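PDB 5UGR: malyl-CoA lyase/beta-methylmalyl-CoA lyase from Methylobacterium extorquens, which belongs to the HpcH/HpaI aldolase/citrate lyase family of TIM-barrel enzymes and holds a magnesium ion through three acidic side chains. Local coordinates for residues 161-165 / 166-170; 141-144 / 145-149. All blocks are in the same frame, centred on the assembly; numbering follows the deposited sequence.

Contact 1. Residues 161-165 / 166-170; sequences MSFGV and ADYAA. With MG (magnesium ion), chain B.
Phe163 turns the edge of its ring onto the face of Tyr168, its CE1 lying 3.7 Å from Tyr168 CG while CZ is turned to Tyr168 CD2. The ring planes stand at 65° and the centroids 5.3 Å apart, an offset edge-to-face stack between the last residue of strand 158-163 and the first turn of helix 165-172. Both rings swing CG anti to their own backbone N (chi1 near 175°), which brings them together beside the bend linking strand to helix. Val165 CA lies over one face of the Phe163 ring, offset toward the rim. Elsewhere Phe163 packs on Ala209, Met213 and Trp206, and Tyr168 on Val215 of the second subunit.

Next to the rings the backbone turns sharply. Gly164, the centre of an inverse gamma turn and the N-cap of the helix, receives Tyr168 N on its carbonyl O at 2.8 Å, with the donor nearly in line with the C=O bond. Val165 O takes Ala169 N at 2.9 Å, and the methyl of Ala169 rests against the same oxygen, its CB 3.4 Å from Val165 O.

Asp167 leaves this first turn with its CG anti to the carbonyl carbon (chi1 -74°), and its OD2 binds the magnesium ion at 2.0 Å. Three waters, each 2.1 Å from the ion, join it there, and Glu140 and Asp45 supply the other two ligands. The second carboxylate oxygen, OD1, forms a salt bridge with Arg301 of the second subunit. With one oxygen on the metal and the other on an arginine, the Asp167 carboxylate is gripped at both ends, which restrains its rotation; Asp167 thereby links the ion to the neighbouring subunit.

Contact 2. Residues 141-144 / 145-149; sequences TALG and MANVE
Asn147 reaches back over the turn before it to Leu143, its ND2 donating to the backbone O of Leu143 at 3.0 Å while leaning against Leu143 CD1 at 3.7 Å. The oxygen sits 24° out of the amide plane, so the bond is somewhat skewed. Asn147 N makes a weak bond to the same Leu143 O and a better one of 3.1 Å to Gly144 O, approached from above the carbonyl plane; the regular helical pattern gives way here.

The tight part is the preceding turn. Thr141 caps it, OG1 accepting Gly144 N at 3.0 Å, and Met145 N and Ala146 N bond to Thr141 O and Ala142 O. The helical backbone sets Met145 CB against both of those carbonyl oxygens. Beyond it the side chain bends at chi2 and chi3 (61° and 67°), which turns SD and CE back on themselves; Met145 packs on Ile139, Tyr168 and Ala209, with Val215 of the second subunit also touching it.

The looser side holds Leu143 and Asn147, both partly exposed, though Tyr220 of the second subunit packs on Leu143 and its OH bonds to Asn147 ND2.

This is an N-capped short helix, 142-146, broken at Asn147 before helix 148-151, in the connection that follows strand 134-139 of the TIM barrel.

Overall arrangement
Contacts 1 and 2 lie in consecutive beta-alpha units of the TIM barrel, with centres about 11 Å apart: contact 1 spans the end of strand 158-163 and the start of the next helix, and contact 2 follows strand 134-139. They meet directly, Tyr168 CE1 packing on Met145 CB at 3.9 Å. Both border the magnesium site. Contact 1 supplies the ligand Asp167, whereas Glu140, another ligand, immediately precedes contact 2, where the side chain of Thr141 is about 7 Å from the ion. Both also touch the second subunit, so the two contacts lie close to the metal site and to the subunit interface alike.

Contact 1. Residues 161-165 / 166-170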
ATOM      1  N   MET A 161     -20.677   4.613 -11.537  1.00 12.54           N
ATOM      2  CA  MET A 161     -19.763   5.711 -11.858  0.50 12.22           C
ATOM      3  C   MET A 161     -20.192   6.289 -13.200  1.00 13.07           C
ATOM      4  O   MET A 161     -20.482   5.516 -14.136  1.00 13.52           O
ATOM      5  CB  MET A 161     -18.293   5.249 -11.957  0.50 12.46           C
ATOM      6  CG  MET A 161     -17.816   4.289 -10.885  0.50 15.10           C
ATOM      7  SD  MET A 161     -16.051   3.835 -10.996  0.50 18.22           S
ATOM      8  CE  MET A 161     -15.638   4.553  -9.429  0.50 14.71           C
ATOM      9  N   SER A 162     -20.214   7.636 -13.264  1.00 12.23           N
ATOM     10  CA  SER A 162     -20.449   8.316 -14.522  1.00 12.54           C
ATOM     11  C   SER A 162     -19.154   8.956 -15.020  1.00 11.26           C
ATOM     12  O   SER A 162     -18.449   9.572 -14.225  1.00 12.72           O
ATOM     13  CB  SER A 162     -21.487   9.424 -14.379  1.00 13.44           C
ATOM     14  OG  SER A 162     -22.829   8.926 -14.292  1.00 13.21           O
ATOM     15  N   PHE A 163     -18.898   8.813 -16.347  1.00 12.46           N
ATOM     16  CA  PHE A 163     -17.769   9.458 -17.004  1.00 12.77           C
ATOM     17  C   PHE A 163     -18.172  10.846 -17.424  1.00 12.18           C
ATOM     18  O   PHE A 163     -18.892  11.035 -18.408  1.00 13.18           O
ATOM     19  CB  PHE A 163     -17.278   8.616 -18.140  1.00 13.66           C
ATOM     20  CG  PHE A 163     -16.228   9.268 -18.954  1.00 11.88           C
ATOM     21  CD1 PHE A 163     -15.113   9.793 -18.339  1.00 14.48           C
ATOM     22  CD2 PHE A 163     -16.403   9.456 -20.340  1.00 12.94           C
ATOM     23  CE1 PHE A 163     -14.148  10.458 -19.107  1.00 13.60           C
ATOM     24  CE2 PHE A 163     -15.419  10.090 -21.100  1.00 14.95           C
ATOM     25  CZ  PHE A 163     -14.328  10.609 -20.481  1.00 13.48           C
ATOM     26  N   GLY A 164     -17.667  11.850 -16.685  1.00 13.18           N
ATOM     27  CA  GLY A 164     -17.969  13.253 -16.982  1.00 12.85           C
ATOM     28  C   GLY A 164     -17.058  13.791 -18.050  1.00 12.46           C
ATOM     29  O   GLY A 164     -16.055  14.465 -17.758  1.00 13.53           O
ATOM     30  N   VAL A 165     -17.393  13.508 -19.298  1.00 12.85           N
ATOM     31  CA  VAL A 165     -16.482  13.757 -20.423  1.00 13.13           C
ATOM     32  C   VAL A 165     -16.033  15.205 -20.571  1.00 13.14           C
ATOM     33  O   VAL A 165     -14.872  15.452 -20.897  1.00 14.80           O
ATOM     34  CB  VAL A 165     -17.045  13.153 -21.740  1.00 13.05           C
ATOM     35  CG1 VAL A 165     -18.333  13.861 -22.150  1.00 14.57           C
ATOM     36  CG2 VAL A 165     -15.985  13.208 -22.849  1.00 14.43           C
ATOM     37  N   ALA A 166     -16.937  16.159 -20.391  1.00 14.93           N
ATOM     38  CA  ALA A 166     -16.532  17.557 -20.633  1.00 15.66           C
ATOM     39  C   ALA A 166     -15.611  18.094 -19.554  1.00 13.22           C
ATOM     40  O   ALA A 166     -14.567  18.772 -19.816  1.00 14.62           O
ATOM     41  CB  ALA A 166     -17.763  18.448 -20.781  1.00 20.97           C
ATOM     42  N   ASP A 167     -15.945  17.762 -18.306  1.00 13.37           N
ATOM     43  CA  ASP A 167     -15.074  18.149 -17.185  1.00 12.90           C
ATOM     44  C   ASP A 167     -13.756  17.382 -17.181  1.00 13.29           C
ATOM     45  O   ASP A 167     -12.692  17.936 -16.825  1.00 13.65           O
ATOM     46  CB  ASP A 167     -15.814  18.229 -15.848  1.00 15.12           C
ATOM     47  CG  ASP A 167     -16.702  19.483 -15.762  1.00 16.89           C
ATOM     48  OD1 ASP A 167     -16.457  20.444 -16.506  1.00 20.14           O
ATOM     49  OD2 ASP A 167     -17.575  19.521 -14.883  1.00 18.44           O
ATOM     50  N   TYR A 168     -13.808  16.128 -17.643  1.00 14.00           N
ATOM     51  CA  TYR A 168     -12.578  15.379 -17.802  1.00 12.76           C
ATOM     52  C   TYR A 168     -11.675  16.016 -18.864  1.00 12.90           C
ATOM     53  O   TYR A 168     -10.452  16.161 -18.657  1.00 13.91           O
ATOM     54  CB  TYR A 168     -12.872  13.920 -18.151  1.00 13.01           C
ATOM     55  CG  TYR A 168     -11.677  13.088 -18.457  1.00 12.09           C
ATOM     56  CD1 TYR A 168     -10.932  12.531 -17.449  1.00 12.47           C
ATOM     57  CD2 TYR A 168     -11.294  12.854 -19.761  1.00 12.87           C
ATOM     58  CE1 TYR A 168      -9.838  11.732 -17.721  1.00 13.29           C
ATOM     59  CE2 TYR A 168     -10.172  12.060 -20.059  1.00 12.45           C
ATOM     60  CZ  TYR A 168      -9.452  11.509 -19.033  1.00 14.21           C
ATOM     61  OH  TYR A 168      -8.370  10.700 -19.282  1.00 14.49           O
ATOM     62  N   ALA A 169     -12.271  16.388 -19.992  1.00 13.78           N
ATOM     63  CA  ALA A 169     -11.518  17.098 -21.033  1.00 13.83           C
ATOM     64  C   ALA A 169     -10.870  18.355 -20.475  1.00 13.54           C
ATOM     65  O   ALA A 169      -9.720  18.638 -20.738  1.00 14.69           O
ATOM     66  CB  ALA A 169     -12.454  17.397 -22.197  1.00 14.96           C
ATOM     67  N   ALA A 170     -11.639  19.127 -19.688  1.00 14.27           N
ATOM     68  CA  ALA A 170     -11.076  20.356 -19.123  1.00 16.02           C
ATOM     69  C   ALA A 170      -9.885  20.069 -18.205  1.00 14.17           C
ATOM     70  O   ALA A 170      -8.857  20.730 -18.239  1.00 15.88           O
ATOM     71  CB  ALA A 170     -12.150  21.144 -18.394  1.00 15.79           C
TER
HETATM   72 MG    MG B 401     -18.782  18.559 -13.589  1.00 16.70          MG
HETATM   73  O   HOH W   1     -19.755  17.467 -15.057  1.00 20.40           O
HETATM   74  O   HOH W   2     -17.953  19.785 -12.066  1.00 18.01           O
HETATM   75  O   HOH W   3     -19.995  17.706 -12.164  1.00 14.09           O

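Contact 2. Residues 141-144 / 145-149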
ATOM      1  N   THR A 141     -12.351  14.164 -13.592  1.00 11.88           N
ATOM      2  CA  THR A 141     -11.091  14.862 -13.453  1.00 12.07           C
ATOM      3  C   THR A 141      -9.984  13.838 -13.677  1.00 10.85           C
ATOM      4  O   THR A 141     -10.202  12.602 -13.525  1.00 13.05           O
ATOM      5  CB  THR A 141     -10.894  15.460 -12.035  1.00 12.65           C
ATOM      6  OG1 THR A 141     -10.867  14.401 -11.063  1.00 13.08           O
ATOM      7  CG2 THR A 141     -11.960  16.473 -11.683  1.00 13.81           C
ATOM      8  N   ALA A 142      -8.795  14.318 -14.036  1.00 12.89           N
ATOM      9  CA  ALA A 142      -7.634  13.419 -14.119  1.00 11.85           C
ATOM     10  C   ALA A 142      -7.291  12.784 -12.806  1.00 12.10           C
ATOM     11  O   ALA A 142      -6.919  11.613 -12.761  1.00 12.72           O
ATOM     12  CB  ALA A 142      -6.454  14.191 -14.664  1.00 14.05           C
ATOM     13  N   LEU A 143      -7.468  13.488 -11.716  1.00 11.82           N
ATOM     14  CA  LEU A 143      -7.241  12.911 -10.377  1.00 11.28           C
ATOM     15  C   LEU A 143      -8.127  11.732 -10.113  1.00 11.57           C
ATOM     16  O   LEU A 143      -7.645  10.668  -9.645  1.00 12.93           O
ATOM     17  CB  LEU A 143      -7.403  13.958  -9.253  1.00 12.88           C
ATOM     18  CG  LEU A 143      -7.057  13.542  -7.797  1.00 12.19           C
ATOM     19  CD1 LEU A 143      -5.609  13.120  -7.636  1.00 12.81           C
ATOM     20  CD2 LEU A 143      -7.448  14.648  -6.836  1.00 13.82           C
ATOM     21  N   GLY A 144      -9.427  11.886 -10.365  1.00 12.01           N
ATOM     22  CA  GLY A 144     -10.322  10.764 -10.172  1.00 12.17           C
ATOM     23  C   GLY A 144      -9.985   9.584 -11.082  1.00 11.81           C
ATOM     24  O   GLY A 144     -10.032   8.415 -10.662  1.00 12.46           O
ATOM     25  N   MET A 145      -9.651   9.877 -12.351  1.00 11.10           N
ATOM     26  CA  MET A 145      -9.278   8.800 -13.259  1.00 12.35           C
ATOM     27  C   MET A 145      -8.043   8.058 -12.766  1.00 11.70           C
ATOM     28  O   MET A 145      -7.945   6.836 -12.904  1.00 15.17           O
ATOM     29  CB  MET A 145      -9.059   9.363 -14.661  1.00 14.18           C
ATOM     30  CG  MET A 145      -8.855   8.320 -15.713  1.00 14.52           C
ATOM     31  SD  MET A 145     -10.237   7.162 -15.974  1.00 15.77           S
ATOM     32  CE  MET A 145     -11.479   8.260 -16.631  1.00 16.68           C
ATOM     33  N   ALA A 146      -7.074   8.788 -12.225  1.00 11.94           N
ATOM     34  CA  ALA A 146      -5.846   8.169 -11.691  1.00 11.77           C
ATOM     35  C   ALA A 146      -6.053   7.281 -10.454  1.00 13.09           C
ATOM     36  O   ALA A 146      -5.208   6.437 -10.133  1.00 17.25           O
ATOM     37  CB  ALA A 146      -4.855   9.261 -11.368  1.00 12.54           C
ATOM     38  N   ASN A 147      -7.219   7.439  -9.777  1.00 11.38           N
ATOM     39  CA  ASN A 147      -7.563   6.729  -8.582  1.00 11.80           C
ATOM     40  C   ASN A 147      -8.848   5.910  -8.738  1.00 12.19           C
ATOM     41  O   ASN A 147      -9.426   5.470  -7.739  1.00 12.92           O
ATOM     42  CB  ASN A 147      -7.664   7.699  -7.397  1.00 12.25           C
ATOM     43  CG  ASN A 147      -6.320   8.285  -7.061  1.00 14.18           C
ATOM     44  OD1 ASN A 147      -5.465   7.579  -6.531  1.00 18.04           O
ATOM     45  ND2 ASN A 147      -6.123   9.512  -7.359  1.00 16.76           N
ATOM     46  N   VAL A 148      -9.266   5.646  -9.988  1.00 11.57           N
ATOM     47  CA  VAL A 148     -10.617   5.121 -10.184  1.00 11.84           C
ATOM     48  C   VAL A 148     -10.826   3.738  -9.596  1.00 13.32           C
ATOM     49  O   VAL A 148     -11.912   3.435  -9.080  1.00 12.72           O
ATOM     50  CB  VAL A 148     -11.013   5.190 -11.676  1.00 12.96           C
ATOM     51  CG1 VAL A 148     -10.177   4.307 -12.579  1.00 13.31           C
ATOM     52  CG2 VAL A 148     -12.509   4.993 -11.872  1.00 13.56           C
ATOM     53  N   GLU A 149      -9.796   2.890  -9.634  1.00 12.12           N
ATOM     54  CA  GLU A 149      -9.930   1.551  -9.114  0.50 11.70           C
ATOM     55  C   GLU A 149     -10.127   1.562  -7.605  1.00 12.55           C
ATOM     56  O   GLU A 149     -10.945   0.813  -7.063  1.00 14.91           O
ATOM     57  CB  GLU A 149      -8.709   0.703  -9.482  0.50 11.17           C
ATOM     58  CG  GLU A 149      -8.479   0.559 -10.974  0.50 10.38           C
ATOM     59  CD  GLU A 149      -7.683   1.684 -11.638  0.50 10.89           C
ATOM     60  OE1 GLU A 149      -7.161   2.722 -10.972  0.50  9.23           O
ATOM     61  OE2 GLU A 149      -7.599   1.496 -12.900  0.50 10.18           O
TER